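Local coordinates for ATP-dependent Clp protease adapter protein CLPS1, chloroplastic (Arabidopsis thaliana, PDB 7D34), which acts as a small adapter that modulates the chloroplast chaperone ClpC and probably selects N-degron substrates for delivery to the plastid Clp protease, at residues P3-I8 against S73-D78; L9-F14 against E42-G47; Y19-L24 against N38-A43; V27-T32 against E60-Q65. All coordinates share one frame; numbering follows the deposited sequence.

Interaction 1: P3-I8 against S73-D78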
loop_
_atom_site.group_PDB
_atom_site.type_symbol
_atom_site.label_atom_id
_atom_site.label_comp_id
_atom_site.label_asym_id
_atom_site.label_seq_id
_atom_site.Cartn_x
_atom_site.Cartn_y
_atom_site.Cartn_z
ATOM N N PRO A 3 9.414 -11.480 13.350
ATOM C CA PRO A 3 8.498 -11.614 12.218
ATOM C C PRO A 3 8.022 -10.240 11.757
ATOM O O PRO A 3 7.836 -9.332 12.581
ATOM C CB PRO A 3 7.340 -12.457 12.782
ATOM C CG PRO A 3 7.813 -12.980 14.139
ATOM C CD PRO A 3 8.842 -11.990 14.611
ATOM N N PRO A 4 7.788 -10.063 10.457
ATOM C CA PRO A 4 7.370 -8.742 9.970
ATOM C C PRO A 4 5.885 -8.475 10.129
ATOM O O PRO A 4 5.041 -9.354 9.946
ATOM C CB PRO A 4 7.773 -8.770 8.490
ATOM C CG PRO A 4 7.698 -10.220 8.115
ATOM C CD PRO A 4 8.095 -10.989 9.350
ATOM N N TYR A 5 5.586 -7.230 10.476
ATOM C CA TYR A 5 4.232 -6.731 10.625
ATOM C C TYR A 5 4.103 -5.466 9.792
ATOM O O TYR A 5 5.088 -4.765 9.537
ATOM C CB TYR A 5 3.888 -6.417 12.083
ATOM C CG TYR A 5 3.390 -7.631 12.861
ATOM C CD1 TYR A 5 2.063 -7.731 13.273
ATOM C CD2 TYR A 5 4.245 -8.686 13.176
ATOM C CE1 TYR A 5 1.608 -8.841 13.993
ATOM C CE2 TYR A 5 3.795 -9.792 13.880
ATOM C CZ TYR A 5 2.488 -9.870 14.287
ATOM O OH TYR A 5 2.083 -10.992 14.978
ATOM N N ARG A 6 2.876 -5.181 9.371
ATOM C CA ARG A 6 2.584 -4.033 8.524
ATOM C C ARG A 6 1.967 -2.916 9.357
ATOM O O ARG A 6 1.068 -3.167 10.169
ATOM C CB ARG A 6 1.633 -4.442 7.400
ATOM C CG ARG A 6 2.277 -4.831 6.090
ATOM C CD ARG A 6 1.764 -6.167 5.556
ATOM N NE ARG A 6 0.464 -6.084 4.879
ATOM C CZ ARG A 6 -0.022 -7.040 4.091
ATOM N NH1 ARG A 6 -1.198 -6.904 3.520
ATOM N NH2 ARG A 6 0.694 -8.120 3.837
ATOM N N VAL A 7 2.497 -1.701 9.199
ATOM C CA VAL A 7 1.858 -0.482 9.684
ATOM C C VAL A 7 1.101 0.123 8.506
ATOM O O VAL A 7 1.698 0.463 7.475
ATOM C CB VAL A 7 2.876 0.512 10.272
ATOM C CG1 VAL A 7 2.166 1.722 10.889
ATOM C CG2 VAL A 7 3.768 -0.152 11.334
ATOM N N ILE A 8 -0.208 0.242 8.663
ATOM C CA ILE A 8 -1.107 0.709 7.618
ATOM C C ILE A 8 -1.583 2.123 7.917
ATOM O O ILE A 8 -1.918 2.464 9.055
ATOM C CB ILE A 8 -2.306 -0.250 7.469
ATOM C CG1 ILE A 8 -1.840 -1.685 7.195
ATOM C CG2 ILE A 8 -3.202 0.231 6.358
ATOM C CD1 ILE A 8 -1.215 -1.913 5.850
ATOM N N SER A 73 -4.733 4.558 11.509
ATOM C CA SER A 73 -3.690 3.555 11.318
ATOM C C SER A 73 -4.078 2.223 11.955
ATOM O O SER A 73 -4.778 2.176 12.969
ATOM C CB SER A 73 -2.360 4.087 11.900
ATOM O OG SER A 73 -1.321 3.131 11.802
ATOM N N SER A 74 -3.637 1.141 11.319
ATOM C CA SER A 74 -3.817 -0.215 11.824
ATOM C C SER A 74 -2.490 -0.962 11.734
ATOM O O SER A 74 -1.584 -0.564 10.998
ATOM C CB SER A 74 -4.927 -0.949 11.047
ATOM O OG SER A 74 -4.676 -0.872 9.656
ATOM N N VAL A 75 -2.386 -2.049 12.495
ATOM C CA VAL A 75 -1.262 -2.969 12.393
ATOM C C VAL A 75 -1.786 -4.332 11.960
ATOM O O VAL A 75 -2.843 -4.767 12.431
ATOM C CB VAL A 75 -0.501 -3.086 13.727
ATOM C CG1 VAL A 75 0.600 -4.119 13.568
ATOM C CG2 VAL A 75 0.030 -1.714 14.203
ATOM N N GLU A 76 -1.027 -5.030 11.115
ATOM C CA GLU A 76 -1.410 -6.377 10.718
ATOM C C GLU A 76 -0.174 -7.200 10.394
ATOM O O GLU A 76 0.885 -6.642 10.084
ATOM C CB GLU A 76 -2.331 -6.353 9.499
ATOM C CG GLU A 76 -1.684 -5.700 8.270
ATOM C CD GLU A 76 -2.652 -5.655 7.096
ATOM O OE1 GLU A 76 -3.710 -4.999 7.246
ATOM O OE2 GLU A 76 -2.395 -6.296 6.039
ATOM N N PRO A 77 -0.281 -8.534 10.447
ATOM C CA PRO A 77 0.857 -9.387 10.081
ATOM C C PRO A 77 1.133 -9.315 8.591
ATOM O O PRO A 77 0.222 -9.154 7.778
ATOM C CB PRO A 77 0.408 -10.794 10.501
ATOM C CG PRO A 77 -0.875 -10.602 11.297
ATOM C CD PRO A 77 -1.464 -9.324 10.836
ATOM N N ASP A 78 2.413 -9.416 8.236
ATOM C CA ASP A 78 2.832 -9.347 6.835
ATOM C C ASP A 78 2.722 -10.733 6.194
ATOM O O ASP A 78 3.701 -11.457 5.993
ATOM C CB ASP A 78 4.242 -8.784 6.712
ATOM C CG ASP A 78 4.619 -8.483 5.271
ATOM O OD1 ASP A 78 3.707 -8.315 4.431
ATOM O OD2 ASP A 78 5.823 -8.421 4.971
#

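Interaction 2: L9-F14 against E42-G47. With PHE (phenylalanine), chain D.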
loop_
_atom_site.group_PDB
_atom_site.type_symbol
_atom_site.label_atom_id
_atom_site.label_comp_id
_atom_site.label_asym_id
_atom_site.label_seq_id
_atom_site.Cartn_x
_atom_site.Cartn_y
_atom_site.Cartn_z
ATOM N N LEU A 9 -1.625 2.942 6.863
ATOM C CA LEU A 9 -2.187 4.287 6.879
ATOM C C LEU A 9 -3.486 4.242 6.084
ATOM O O LEU A 9 -3.496 3.818 4.923
ATOM C CB LEU A 9 -1.202 5.300 6.284
ATOM C CG LEU A 9 -1.796 6.702 6.107
ATOM C CD1 LEU A 9 -2.196 7.332 7.443
ATOM C CD2 LEU A 9 -0.864 7.606 5.332
ATOM N N HIS A 10 -4.587 4.620 6.726
ATOM C CA HIS A 10 -5.885 4.694 6.073
ATOM C C HIS A 10 -6.238 6.133 5.705
ATOM O O HIS A 10 -5.908 7.081 6.422
ATOM C CB HIS A 10 -6.961 4.119 6.994
ATOM C CG HIS A 10 -6.770 2.675 7.349
ATOM N ND1 HIS A 10 -7.452 1.661 6.712
ATOM C CD2 HIS A 10 -5.991 2.078 8.283
ATOM C CE1 HIS A 10 -7.104 0.501 7.240
ATOM N NE2 HIS A 10 -6.211 0.725 8.189
ATOM N N ASN A 11 -6.916 6.286 4.567
ATOM C CA ASN A 11 -7.442 7.589 4.189
ATOM C C ASN A 11 -8.487 8.068 5.198
ATOM O O ASN A 11 -9.234 7.273 5.779
ATOM C CB ASN A 11 -8.023 7.534 2.782
ATOM C CG ASN A 11 -8.252 8.909 2.209
ATOM O OD1 ASN A 11 -7.360 9.748 2.189
ATOM N ND2 ASN A 11 -9.446 9.139 1.712
ATOM N N ASP A 12 -8.506 9.380 5.424
ATOM C CA ASP A 12 -9.508 10.052 6.238
ATOM C C ASP A 12 -9.857 11.356 5.526
ATOM O O ASP A 12 -9.107 11.827 4.667
ATOM C CB ASP A 12 -9.011 10.277 7.676
ATOM C CG ASP A 12 -7.986 11.362 7.775
ATOM O OD1 ASP A 12 -8.335 12.526 7.539
ATOM O OD2 ASP A 12 -6.809 11.059 8.086
ATOM N N ASN A 13 -11.012 11.936 5.878
ATOM C CA ASN A 13 -11.521 13.150 5.241
ATOM C C ASN A 13 -11.343 14.384 6.128
ATOM O O ASN A 13 -12.131 15.328 6.053
ATOM C CB ASN A 13 -13.005 12.997 4.875
ATOM C CG ASN A 13 -13.271 11.747 4.061
ATOM O OD1 ASN A 13 -12.506 11.418 3.157
ATOM N ND2 ASN A 13 -14.378 11.056 4.357
ATOM N N PHE A 14 -10.320 14.392 6.966
ATOM C CA PHE A 14 -10.060 15.497 7.882
ATOM C C PHE A 14 -8.680 16.109 7.708
ATOM O O PHE A 14 -8.545 17.338 7.731
ATOM C CB PHE A 14 -10.237 15.030 9.332
ATOM C CG PHE A 14 -11.636 14.615 9.657
ATOM C CD1 PHE A 14 -12.552 15.537 10.138
ATOM C CD2 PHE A 14 -12.048 13.308 9.457
ATOM C CE1 PHE A 14 -13.845 15.160 10.419
ATOM C CE2 PHE A 14 -13.343 12.929 9.741
ATOM C CZ PHE A 14 -14.235 13.862 10.216
ATOM N N GLU A 42 -0.891 7.192 -2.015
ATOM C CA GLU A 42 -1.448 5.852 -2.160
ATOM C C GLU A 42 -2.654 5.638 -1.259
ATOM O O GLU A 42 -3.619 4.989 -1.657
ATOM C CB GLU A 42 -0.372 4.825 -1.826
ATOM C CG GLU A 42 0.590 4.603 -2.976
ATOM C CD GLU A 42 -0.143 4.334 -4.322
ATOM O OE1 GLU A 42 -0.641 3.201 -4.531
ATOM O OE2 GLU A 42 -0.197 5.253 -5.178
ATOM N N ALA A 43 -2.612 6.133 -0.025
ATOM C CA ALA A 43 -3.775 6.019 0.854
ATOM C C ALA A 43 -4.939 6.835 0.318
ATOM O O ALA A 43 -6.094 6.413 0.401
ATOM C CB ALA A 43 -3.410 6.462 2.272
ATOM N N HIS A 44 -4.647 8.010 -0.233
ATOM C CA HIS A 44 -5.692 8.872 -0.780
ATOM C C HIS A 44 -6.392 8.227 -1.970
ATOM O O HIS A 44 -7.619 8.309 -2.097
ATOM C CB HIS A 44 -5.075 10.218 -1.199
ATOM C CG HIS A 44 -6.041 11.147 -1.863
ATOM N ND1 HIS A 44 -6.949 11.906 -1.160
ATOM C CD2 HIS A 44 -6.249 11.430 -3.168
ATOM C CE1 HIS A 44 -7.675 12.621 -1.999
ATOM N NE2 HIS A 44 -7.268 12.351 -3.226
ATOM N N ILE A 45 -5.634 7.577 -2.846
ATOM C CA ILE A 45 -6.195 6.974 -4.051
ATOM C C ILE A 45 -6.810 5.611 -3.770
ATOM O O ILE A 45 -7.864 5.277 -4.315
ATOM C CB ILE A 45 -5.113 6.879 -5.146
ATOM C CG1 ILE A 45 -4.819 8.265 -5.736
ATOM C CG2 ILE A 45 -5.529 5.881 -6.226
ATOM C CD1 ILE A 45 -5.941 8.823 -6.528
ATOM N N ASN A 46 -6.177 4.804 -2.923
ATOM C CA ASN A 46 -6.580 3.418 -2.728
ATOM C C ASN A 46 -7.325 3.181 -1.421
ATOM O O ASN A 46 -7.834 2.077 -1.210
ATOM C CB ASN A 46 -5.337 2.516 -2.753
ATOM C CG ASN A 46 -4.824 2.231 -4.154
ATOM O OD1 ASN A 46 -5.280 1.292 -4.814
ATOM N ND2 ASN A 46 -3.887 3.061 -4.628
ATOM N N GLY A 47 -7.418 4.181 -0.545
ATOM C CA GLY A 47 -8.041 4.013 0.747
ATOM C C GLY A 47 -7.100 3.585 1.858
ATOM O O GLY A 47 -7.435 3.761 3.034
HETATM N N PHE D . -7.826 12.380 1.863
HETATM C CA PHE D . -7.207 13.573 2.514
HETATM C C PHE D . -7.643 14.864 1.815
HETATM O O PHE D . -7.955 14.858 0.617
HETATM C CB PHE D . -5.677 13.443 2.505
HETATM C CG PHE D . -5.166 12.134 3.074
HETATM C CD1 PHE D . -5.488 11.748 4.370
HETATM C CD2 PHE D . -4.358 11.296 2.316
HETATM C CE1 PHE D . -5.016 10.541 4.897
HETATM C CE2 PHE D . -3.881 10.096 2.838
HETATM C CZ PHE D . -4.210 9.721 4.132
#

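Interaction 3: Y19-L24 against N38-A43. With PHE (phenylalanine), chain D.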
loop_
_atom_site.group_PDB
_atom_site.type_symbol
_atom_site.label_atom_id
_atom_site.label_comp_id
_atom_site.label_asym_id
_atom_site.label_seq_id
_atom_site.Cartn_x
_atom_site.Cartn_y
_atom_site.Cartn_z
ATOM N N TYR A 19 -0.166 17.924 5.877
ATOM C CA TYR A 19 -0.072 17.469 7.266
ATOM C C TYR A 19 0.228 15.976 7.348
ATOM O O TYR A 19 1.071 15.552 8.147
ATOM C CB TYR A 19 -1.365 17.756 8.043
ATOM C CG TYR A 19 -1.288 17.349 9.504
ATOM C CD1 TYR A 19 -0.447 18.018 10.372
ATOM C CD2 TYR A 19 -2.027 16.271 9.993
ATOM C CE1 TYR A 19 -0.369 17.644 11.691
ATOM C CE2 TYR A 19 -1.950 15.890 11.278
ATOM C CZ TYR A 19 -1.131 16.572 12.142
ATOM O OH TYR A 19 -1.092 16.139 13.441
ATOM N N VAL A 20 -0.488 15.161 6.560
ATOM C CA VAL A 20 -0.221 13.722 6.515
ATOM C C VAL A 20 1.263 13.476 6.271
ATOM O O VAL A 20 1.901 12.665 6.960
ATOM C CB VAL A 20 -1.090 13.037 5.441
ATOM C CG1 VAL A 20 -0.726 11.575 5.331
ATOM C CG2 VAL A 20 -2.588 13.156 5.701
ATOM N N VAL A 21 1.841 14.183 5.292
ATOM C CA VAL A 21 3.259 14.012 4.981
ATOM C C VAL A 21 4.130 14.395 6.165
ATOM O O VAL A 21 5.114 13.708 6.472
ATOM C CB VAL A 21 3.618 14.844 3.740
ATOM C CG1 VAL A 21 5.081 14.774 3.396
ATOM C CG2 VAL A 21 2.854 14.277 2.581
ATOM N N GLN A 22 3.820 15.516 6.823
ATOM C CA GLN A 22 4.642 15.947 7.956
ATOM C C GLN A 22 4.615 14.936 9.096
ATOM O O GLN A 22 5.648 14.667 9.721
ATOM C CB GLN A 22 4.206 17.327 8.440
ATOM C CG GLN A 22 4.419 18.405 7.407
ATOM C CD GLN A 22 3.740 19.721 7.736
ATOM O OE1 GLN A 22 2.902 19.801 8.623
ATOM N NE2 GLN A 22 4.129 20.773 7.024
ATOM N N VAL A 23 3.435 14.402 9.413
ATOM C CA VAL A 23 3.335 13.406 10.481
ATOM C C VAL A 23 4.176 12.178 10.142
ATOM O O VAL A 23 4.918 11.653 10.985
ATOM C CB VAL A 23 1.867 13.018 10.714
ATOM C CG1 VAL A 23 1.776 11.882 11.728
ATOM C CG2 VAL A 23 1.052 14.196 11.205
ATOM N N LEU A 24 4.053 11.676 8.910
ATOM C CA LEU A 24 4.842 10.507 8.544
ATOM C C LEU A 24 6.321 10.771 8.775
ATOM O O LEU A 24 7.043 9.926 9.315
ATOM C CB LEU A 24 4.616 10.117 7.090
ATOM C CG LEU A 24 3.235 9.515 6.801
ATOM C CD1 LEU A 24 2.904 9.445 5.312
ATOM C CD2 LEU A 24 3.124 8.142 7.486
ATOM N N ASN A 38 4.521 9.592 -1.319
ATOM C CA ASN A 38 4.010 8.383 -1.975
ATOM C C ASN A 38 2.958 7.704 -1.119
ATOM O O ASN A 38 1.894 7.316 -1.615
ATOM C CB ASN A 38 5.123 7.360 -2.285
ATOM C CG ASN A 38 5.883 7.689 -3.564
ATOM O OD1 ASN A 38 5.745 8.795 -4.070
ATOM N ND2 ASN A 38 6.680 6.741 -4.093
ATOM N N ILE A 39 3.264 7.525 0.167
ATOM C CA ILE A 39 2.346 6.873 1.093
ATOM C C ILE A 39 1.049 7.666 1.179
ATOM O O ILE A 39 -0.045 7.114 1.076
ATOM C CB ILE A 39 3.015 6.695 2.474
ATOM C CG1 ILE A 39 4.277 5.828 2.351
ATOM C CG2 ILE A 39 2.078 6.007 3.480
ATOM C CD1 ILE A 39 5.143 5.662 3.609
ATOM N N MET A 40 1.145 8.965 1.404
ATOM C CA MET A 40 -0.051 9.792 1.415
ATOM C C MET A 40 -0.857 9.667 0.113
ATOM O O MET A 40 -2.079 9.444 0.147
ATOM C CB MET A 40 0.382 11.214 1.694
ATOM C CG MET A 40 -0.782 12.161 1.670
ATOM S SD MET A 40 -1.307 12.865 0.089
ATOM C CE MET A 40 0.143 13.737 -0.430
ATOM N N GLN A 41 -0.171 9.762 -1.041
ATOM C CA GLN A 41 -0.821 9.612 -2.344
ATOM C C GLN A 41 -1.555 8.271 -2.434
ATOM O O GLN A 41 -2.739 8.213 -2.794
ATOM C CB GLN A 41 0.231 9.744 -3.451
ATOM C CG GLN A 41 0.448 11.199 -3.930
ATOM C CD GLN A 41 1.722 11.378 -4.698
ATOM O OE1 GLN A 41 2.404 10.412 -5.000
ATOM N NE2 GLN A 41 2.067 12.627 -5.006
ATOM N N GLU A 42 -0.891 7.192 -2.015
ATOM C CA GLU A 42 -1.448 5.852 -2.160
ATOM C C GLU A 42 -2.654 5.638 -1.259
ATOM O O GLU A 42 -3.619 4.989 -1.657
ATOM C CB GLU A 42 -0.372 4.825 -1.826
ATOM C CG GLU A 42 0.590 4.603 -2.976
ATOM C CD GLU A 42 -0.143 4.334 -4.322
ATOM O OE1 GLU A 42 -0.641 3.201 -4.531
ATOM O OE2 GLU A 42 -0.197 5.253 -5.178
ATOM N N ALA A 43 -2.612 6.133 -0.025
ATOM C CA ALA A 43 -3.775 6.019 0.854
ATOM C C ALA A 43 -4.939 6.835 0.318
ATOM O O ALA A 43 -6.094 6.413 0.401
ATOM C CB ALA A 43 -3.410 6.462 2.272
HETATM N N PHE D . -7.826 12.380 1.863
HETATM C CA PHE D . -7.207 13.573 2.514
HETATM C C PHE D . -7.643 14.864 1.815
HETATM O O PHE D . -7.955 14.858 0.617
HETATM C CB PHE D . -5.677 13.443 2.505
HETATM C CG PHE D . -5.166 12.134 3.074
HETATM C CD1 PHE D . -5.488 11.748 4.370
HETATM C CD2 PHE D . -4.358 11.296 2.316
HETATM C CE1 PHE D . -5.016 10.541 4.897
HETATM C CE2 PHE D . -3.881 10.096 2.838
HETATM C CZ PHE D . -4.210 9.721 4.132
#

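Interaction 4: V27-T32 against E60-Q65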
loop_
_atom_site.group_PDB
_atom_site.type_symbol
_atom_site.label_atom_id
_atom_site.label_comp_id
_atom_site.label_asym_id
_atom_site.label_seq_id
_atom_site.Cartn_x
_atom_site.Cartn_y
_atom_site.Cartn_z
ATOM N N VAL A 27 7.233 10.765 12.811
ATOM C CA VAL A 27 7.223 9.589 13.678
ATOM C C VAL A 27 7.893 8.340 13.125
ATOM O O VAL A 27 8.286 7.474 13.923
ATOM C CB VAL A 27 5.787 9.246 14.119
ATOM C CG1 VAL A 27 5.203 10.442 14.876
ATOM C CG2 VAL A 27 4.876 8.878 12.963
ATOM N N ILE A 28 7.985 8.189 11.810
ATOM C CA ILE A 28 8.454 6.945 11.200
ATOM C C ILE A 28 9.957 7.055 10.990
ATOM O O ILE A 28 10.405 7.938 10.242
ATOM C CB ILE A 28 7.741 6.656 9.874
ATOM C CG1 ILE A 28 6.230 6.576 10.088
ATOM C CG2 ILE A 28 8.251 5.356 9.250
ATOM C CD1 ILE A 28 5.814 5.463 11.044
ATOM N N PRO A 29 10.763 6.193 11.616
ATOM C CA PRO A 29 12.210 6.233 11.388
ATOM C C PRO A 29 12.570 6.008 9.925
ATOM O O PRO A 29 11.974 5.173 9.238
ATOM C CB PRO A 29 12.738 5.099 12.275
ATOM C CG PRO A 29 11.640 4.836 13.301
ATOM C CD PRO A 29 10.371 5.146 12.582
ATOM N N GLY A 30 13.545 6.792 9.453
ATOM C CA GLY A 30 14.101 6.655 8.124
ATOM C C GLY A 30 13.270 7.249 7.019
ATOM O O GLY A 30 13.575 7.017 5.848
ATOM N N MET A 31 12.222 7.987 7.345
ATOM C CA MET A 31 11.254 8.387 6.335
ATOM C C MET A 31 11.717 9.624 5.574
ATOM O O MET A 31 12.080 10.644 6.169
ATOM C CB MET A 31 9.896 8.624 6.994
ATOM C CG MET A 31 8.819 9.168 6.080
ATOM S SD MET A 31 8.205 7.998 4.861
ATOM C CE MET A 31 7.575 6.800 5.958
ATOM N N THR A 32 11.725 9.516 4.252
ATOM C CA THR A 32 12.055 10.627 3.378
ATOM C C THR A 32 10.774 11.348 2.978
ATOM O O THR A 32 9.673 10.792 3.029
ATOM C CB THR A 32 12.802 10.136 2.130
ATOM O OG1 THR A 32 11.892 9.418 1.284
ATOM C CG2 THR A 32 14.018 9.236 2.493
ATOM N N GLU A 60 3.218 -1.569 16.397
ATOM C CA GLU A 60 2.255 -1.015 17.340
ATOM C C GLU A 60 2.634 0.407 17.743
ATOM O O GLU A 60 1.767 1.284 17.819
ATOM C CB GLU A 60 2.165 -1.912 18.584
ATOM C CG GLU A 60 1.195 -3.104 18.477
ATOM C CD GLU A 60 -0.223 -2.677 18.092
ATOM O OE1 GLU A 60 -0.655 -1.598 18.557
ATOM O OE2 GLU A 60 -0.914 -3.407 17.336
ATOM N N GLN A 61 3.925 0.653 18.008
ATOM C CA GLN A 61 4.374 1.975 18.437
ATOM C C GLN A 61 4.061 3.021 17.382
ATOM O O GLN A 61 3.396 4.028 17.651
ATOM C CB GLN A 61 5.876 1.938 18.721
ATOM C CG GLN A 61 6.375 3.142 19.481
ATOM C CD GLN A 61 7.901 3.212 19.581
ATOM O OE1 GLN A 61 8.616 3.145 18.584
ATOM N NE2 GLN A 61 8.400 3.346 20.803
ATOM N N HIS A 62 4.488 2.754 16.158
ATOM C CA HIS A 62 4.289 3.693 15.073
ATOM C C HIS A 62 2.810 3.910 14.789
ATOM O O HIS A 62 2.389 5.042 14.526
ATOM C CB HIS A 62 4.991 3.142 13.843
ATOM C CG HIS A 62 6.469 3.039 14.005
ATOM N ND1 HIS A 62 7.154 3.754 14.960
ATOM C CD2 HIS A 62 7.395 2.315 13.335
ATOM C CE1 HIS A 62 8.443 3.484 14.866
ATOM N NE2 HIS A 62 8.615 2.607 13.892
ATOM N N CYS A 63 1.998 2.846 14.860
ATOM C CA CYS A 63 0.557 3.014 14.670
ATOM C C CYS A 63 -0.015 3.972 15.706
ATOM O O CYS A 63 -0.823 4.847 15.374
ATOM C CB CYS A 63 -0.159 1.653 14.720
ATOM S SG CYS A 63 -2.007 1.670 14.737
ATOM N N MET A 64 0.440 3.852 16.956
ATOM C CA MET A 64 -0.031 4.719 18.033
ATOM C C MET A 64 0.449 6.151 17.827
ATOM O O MET A 64 -0.302 7.108 18.049
ATOM C CB MET A 64 0.402 4.126 19.375
ATOM C CG MET A 64 -0.184 2.729 19.586
ATOM S SD MET A 64 -1.879 2.708 20.182
ATOM C CE MET A 64 -2.749 3.049 18.679
ATOM N N GLN A 65 1.701 6.316 17.405
ATOM C CA GLN A 65 2.232 7.646 17.141
ATOM C C GLN A 65 1.436 8.330 16.042
ATOM O O GLN A 65 1.065 9.500 16.179
ATOM C CB GLN A 65 3.710 7.525 16.773
ATOM C CG GLN A 65 4.620 7.316 17.988
ATOM C CD GLN A 65 5.964 6.727 17.592
ATOM O OE1 GLN A 65 6.150 6.294 16.445
ATOM N NE2 GLN A 65 6.917 6.717 18.536
#

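Interaction 1: P3-I8 against S73-D78
Arg6 and Glu76 form a hydrogen-bonded antiparallel pair, and this half of the ladder is drawn up tightly: Arg6 N gives a nearly straight 2.6 Å bond to Glu76 O. Two residues along, Ile8 O is gripped twice, by the hydroxyl Ser73 OG at 2.9 Å and by Ser74 N at 3.1 Å, which reach it from opposite faces of its carbonyl plane. Val7 and Val75 share the side of the sheet covered by helix 56-68. On the other side the Arg6 chain, bent at its second and third torsions, makes two salt bridges: NH2 to Asp78 OD1 in the guanidinium plane at 3.1 Å, and NH1 to Glu76 OE2, which stands over the guanidinium face, at 2.9 Å. Glu76 and Arg6 of the second subunit complete this network in a reciprocal exchange. Toward the solvent end the packing is looser. Pro77 CA sits over the rim of one Tyr5 ring face, 4.1 Å from its centroid, as a CH-pi contact. Past the strand pair one backbone bond still holds, Asp78 N to Pro4 O at 3.1 Å, while Pro4 CB and Asp78 CB touch lightly at 4.0 Å. The whole is an antiparallel ladder joining the central strand 5-10 of the ClpS sheet to the edge strand 72-77.

Interaction 2: L9-F14 against E42-G47
Asn11 leaves the end of strand 5-10 and gives its N-H to Gly47 O at 3.0 Å, the donor standing 56° out of the carbonyl plane, just where Gly47 ends the helix with a positive phi of 90°. Next to this bond, Ala43 CB packs against Leu9 O at 3.7 Å and meets the Leu9 CD2 branch. The Asn11 side chain extends over the last helical turn, with CB 3.3 Å from Ala43 O. Its CG lies anti to the backbone N (chi1 -165°), which carries the amide across to the ligand, where OD1 accepts from the amino nitrogen of the bound phenylalanine at 2.7 Å. This is the N-degron pocket of ClpS, and that nitrogen has two further partners: Asp12 O at 3.1 Å, and His44 ND1, which it meets at the edge of the imidazole, in the ring plane, at 3.2 Å. A leucine in place of Asn11 would probably leave the amino group without its shortest bond and set an apolar branch against a polar nitrogen. Asp12 OD1 takes Phe14 N at 2.8 Å in an Asx turn; its OD2 is hydrogen-bonded to Asn15 ND2 and comes within 3.7 Å of the phenylalanine CE1. The turn probably helps to set the loop that presents Asp12 O. Ala43 CB and His44 CB also touch the phenylalanine ring, at CE2 and CD2 respectively.

Interaction 3: Y19-L24 against N38-A43
The shortest polar bond within these helices, Glu42 N to Asn38 O at 2.8 Å, closes the turn of helix 33-46 from which Met40 reaches across to Val20. The ring of the bound phenylalanine, held outside by its amino group, comes in between the two helices here. Val20 divides its branches: CG1 presses on Met40 CG at 3.7 Å, while CG2 lies 3.5 Å from the ligand CD1. Met40 works on both sides as well. Its CG stands anti to the backbone N (chi1 178°), which points it at helix 17-27, and from there it also touches the ligand CD2. Bends at the next two torsions then curl the chain, so that SD passes near the ligand ring and the terminal CE comes alongside Val21 CG2 at 4.1 Å. Val21 CG2 also meets Met40 CB. The ring is approached by a polar atom too, since Met40 O lies 3.3 Å from the ligand CE2. Deeper in, away from the pocket, Leu24 CD1 rests at a slant on Ile39 CB and CG2, 4.0 Å from each; both residues pack on Val51 of the sheet, and Ile39 and Val20 also touch Leu9. The segment axes come within 9.3 Å at 130°, and the flank of the cleft is made of valine, leucine and isoleucine methyls beside the Met40 thioether. The contacts across the segments are apolar, so this wall probably selects a bulky N-terminal side chain by shape and hydrophobicity, whereas directional polar recognition falls to the amino group, consistent with N-degron selection.

Interaction 4: V27-T32 against E60-Q65
Val27 and Ile28, where helix 17-27 gives way to a loop, face Gln65 and His62 of helix 56-68, with Val27 CA 6.4 Å from Gln65 CA and Ile28 CA 6.6 Å from His62 CA. The loop then folds through a type II beta turn from Ile28 to Met31, closed by a weak bond, with Gly30 at a positive phi of 79°. His62 carries most of the contact. Its CG is anti to the carbonyl carbon (chi1 -64°), which brings the ring to the loop, where Pro29 CD comes 3.4 Å from His62 NE2 and as near to CE1, obliquely to the ring. At the root of the same side chain Ile28 CD1 lies 3.7 Å from His62 CB and also touches CG. In the ClpS fold this joins the loop between two helices to the helix that covers the sheet near strand 72-77, whose Ser73 and Val75 pack on Cys63. One turn further along, His62 ND1 donates to Gln65 OE1 at 3.1 Å and 156°, the amide oxygen sitting slightly out of the ring plane; the bond fixes the imidazole's rotation and holds the end of the glutamine. Losing the ring to an alanine at His62 would probably take away the surface against which Pro29 packs and set the Gln65 amide free to turn. Val27 and Gln65 run antiparallel alongside one another, Val27 CB and CG1 each 3.8 Å from Gln65 CB. Val27 O and Gln65 OE1, both acceptors, are 3.5 Å apart without bonding.

Interaction 3 is the most buried of the four and wholly apolar between its side chains. The others are partly buried: interactions 1 and 2 are tied by hydrogen bonds between their segments, whereas interaction 4 meets by packing, its one side-chain bond lying within the helix. Interactions 1 and 2 lie on successive parts of strand 5-10, linked through Ser74 OG and His10 NE2: the first is a backbone ladder with a charged subunit interface, the second a polar rim around the ligand. Interactions 2 and 3 share helix 33-46 and Ala43, and divide the phenylalanine pocket into a hydrogen-bonding side and an apolar side. Interaction 4 has no part in the pocket, but meets interaction 1 through Cys63 and interaction 3 through Met31 against Ile39.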